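Local coordinates for cell wall surface anchor family protein (Streptococcus agalactiae serogroup V, PDB 3TW0) that is an adhesive tip pilin of the streptococcal pilus that probably attaches to host tissue, this piece holding its magnesium-binding von Willebrand factor type A domain, at residues A[166-171]-A[316-321]. The protein carries 2 engineered substitutions. Residues are numbered along the deposited sequence; the frame is centred on the assembly and turned at random.
Sequences KLIFHV and KGYDIF
I168 and F321 are joined by the F321 N to I168 O hydrogen bond of 2.8 Å, one of four that zip two parallel strands together. I168 N donates to D319 O and H170 N to F321 O, while D319 N reaches K166 O at 3.2 Å, the longest of the set, where the second strand is just beginning. I168 thus spends both its N-H and its C=O on this neighbour, as is usual in parallel pairing. L167 and F169 turn their backbone groups the other way, bonding to strand 11-18.

On the face carrying L167, F169 and F321, the methyl CD1 of L167 sits over the centre of the F321 ring, 3.8 Å from its centroid and 12° off the normal, a clear CH-pi contact. In L167, chi1 of 165° sets CG anti to the backbone N, and chi2 of 68° then turns CD1 over the ring. On the other face, I168 CD1 meets Y318 CE1 obliquely at 3.5 Å, and I168 lies alongside I320. The Y318 ring also packs against K166 CB, and its hydroxyl hydrogen-bonds N153 of helix 145-159.

That helix packs on the I168 face through L156, whereas L44 of helix 33-48 meets F169 on the opposite face. Strands 165-172 and 319-324 are adjacent in the parallel sheet of the vWFA fold, with strand 11-18 flanking the former and 352-354 the latter.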
# COMPACT_ATOMS: atom_id res chain seq x y z
N LYS A 166 -12.06 19.12 -7.88
CA LYS A 166 -11.83 17.87 -7.14
C LYS A 166 -10.38 17.82 -6.63
O LYS A 166 -9.47 18.16 -7.36
CB LYS A 166 -12.24 16.64 -7.99
CG LYS A 166 -13.70 16.75 -8.56
CD LYS A 166 -14.14 15.66 -9.56
CE LYS A 166 -13.75 15.93 -11.04
NZ LYS A 166 -13.60 17.39 -11.37
N LEU A 167 -10.19 17.46 -5.37
CA LEU A 167 -8.84 17.33 -4.84
C LEU A 167 -8.64 16.03 -4.06
O LEU A 167 -9.51 15.62 -3.28
CB LEU A 167 -8.51 18.52 -3.94
CG LEU A 167 -7.29 18.39 -3.03
CD1 LEU A 167 -5.98 18.36 -3.86
CD2 LEU A 167 -7.28 19.53 -2.00
N ILE A 168 -7.52 15.35 -4.32
CA ILE A 168 -7.07 14.31 -3.39
C ILE A 168 -5.91 14.87 -2.57
O ILE A 168 -4.94 15.41 -3.15
CB ILE A 168 -6.70 12.97 -4.10
CG1 ILE A 168 -7.95 12.38 -4.77
CG2 ILE A 168 -6.09 12.00 -3.07
CD1 ILE A 168 -7.64 11.29 -5.80
N PHE A 169 -6.06 14.81 -1.24
CA PHE A 169 -5.05 15.27 -0.32
C PHE A 169 -4.53 14.07 0.49
O PHE A 169 -5.26 13.49 1.31
CB PHE A 169 -5.66 16.33 0.59
CG PHE A 169 -4.68 17.07 1.45
CD1 PHE A 169 -4.20 18.31 1.04
CD2 PHE A 169 -4.29 16.58 2.70
CE1 PHE A 169 -3.31 19.02 1.84
CE2 PHE A 169 -3.40 17.29 3.53
CZ PHE A 169 -2.90 18.51 3.09
N HIS A 170 -3.29 13.71 0.25
CA HIS A 170 -2.78 12.39 0.67
C HIS A 170 -1.67 12.59 1.66
O HIS A 170 -0.65 13.24 1.35
CB HIS A 170 -2.30 11.63 -0.57
CG HIS A 170 -1.69 10.29 -0.29
ND1 HIS A 170 -0.83 9.68 -1.18
CD2 HIS A 170 -1.82 9.44 0.75
CE1 HIS A 170 -0.46 8.51 -0.69
NE2 HIS A 170 -1.05 8.34 0.47
N VAL A 171 -1.87 12.07 2.86
CA VAL A 171 -0.94 12.23 3.96
C VAL A 171 -0.32 10.89 4.35
O VAL A 171 -1.05 9.94 4.76
CB VAL A 171 -1.63 12.83 5.21
CG1 VAL A 171 -0.59 13.19 6.24
CG2 VAL A 171 -2.47 14.06 4.80
N LYS A 316 -7.61 12.14 -15.09
CA LYS A 316 -8.90 12.70 -14.67
C LYS A 316 -8.88 14.23 -14.54
O LYS A 316 -9.93 14.87 -14.43
CB LYS A 316 -9.40 12.08 -13.36
CG LYS A 316 -9.71 10.58 -13.42
CD LYS A 316 -10.48 10.19 -14.68
CE LYS A 316 -10.46 8.68 -14.84
NZ LYS A 316 -10.93 8.21 -16.16
N GLY A 317 -7.67 14.79 -14.53
CA GLY A 317 -7.46 16.22 -14.62
C GLY A 317 -7.79 16.96 -13.35
O GLY A 317 -8.06 18.16 -13.40
N TYR A 318 -7.79 16.28 -12.19
CA TYR A 318 -7.95 17.01 -10.94
C TYR A 318 -6.65 17.10 -10.14
O TYR A 318 -5.63 16.63 -10.61
CB TYR A 318 -9.13 16.52 -10.10
CG TYR A 318 -9.19 15.05 -9.83
CD1 TYR A 318 -8.28 14.46 -8.96
CD2 TYR A 318 -10.20 14.25 -10.40
CE1 TYR A 318 -8.35 13.12 -8.70
CE2 TYR A 318 -10.28 12.91 -10.12
CZ TYR A 318 -9.35 12.35 -9.27
OH TYR A 318 -9.39 11.00 -9.00
N ASP A 319 -6.70 17.72 -8.96
CA ASP A 319 -5.48 17.96 -8.21
C ASP A 319 -5.14 16.86 -7.24
O ASP A 319 -6.01 16.34 -6.57
CB ASP A 319 -5.56 19.28 -7.46
CG ASP A 319 -5.56 20.45 -8.41
OD1 ASP A 319 -4.53 20.66 -9.07
OD2 ASP A 319 -6.60 21.12 -8.50
N ILE A 320 -3.86 16.51 -7.13
CA ILE A 320 -3.45 15.60 -6.08
C ILE A 320 -2.27 16.20 -5.34
O ILE A 320 -1.21 16.46 -5.94
CB ILE A 320 -3.15 14.16 -6.58
CG1 ILE A 320 -4.33 13.59 -7.42
CG2 ILE A 320 -2.84 13.25 -5.38
CD1 ILE A 320 -4.16 13.71 -8.93
N PHE A 321 -2.49 16.46 -4.05
CA PHE A 321 -1.46 17.00 -3.18
C PHE A 321 -1.02 15.92 -2.19
O PHE A 321 -1.87 15.28 -1.56
CB PHE A 321 -1.96 18.23 -2.39
CG PHE A 321 -2.44 19.37 -3.25
CD1 PHE A 321 -2.28 19.37 -4.63
CD2 PHE A 321 -3.04 20.48 -2.66
CE1 PHE A 321 -2.73 20.45 -5.43
CE2 PHE A 321 -3.48 21.56 -3.44
CZ PHE A 321 -3.32 21.54 -4.83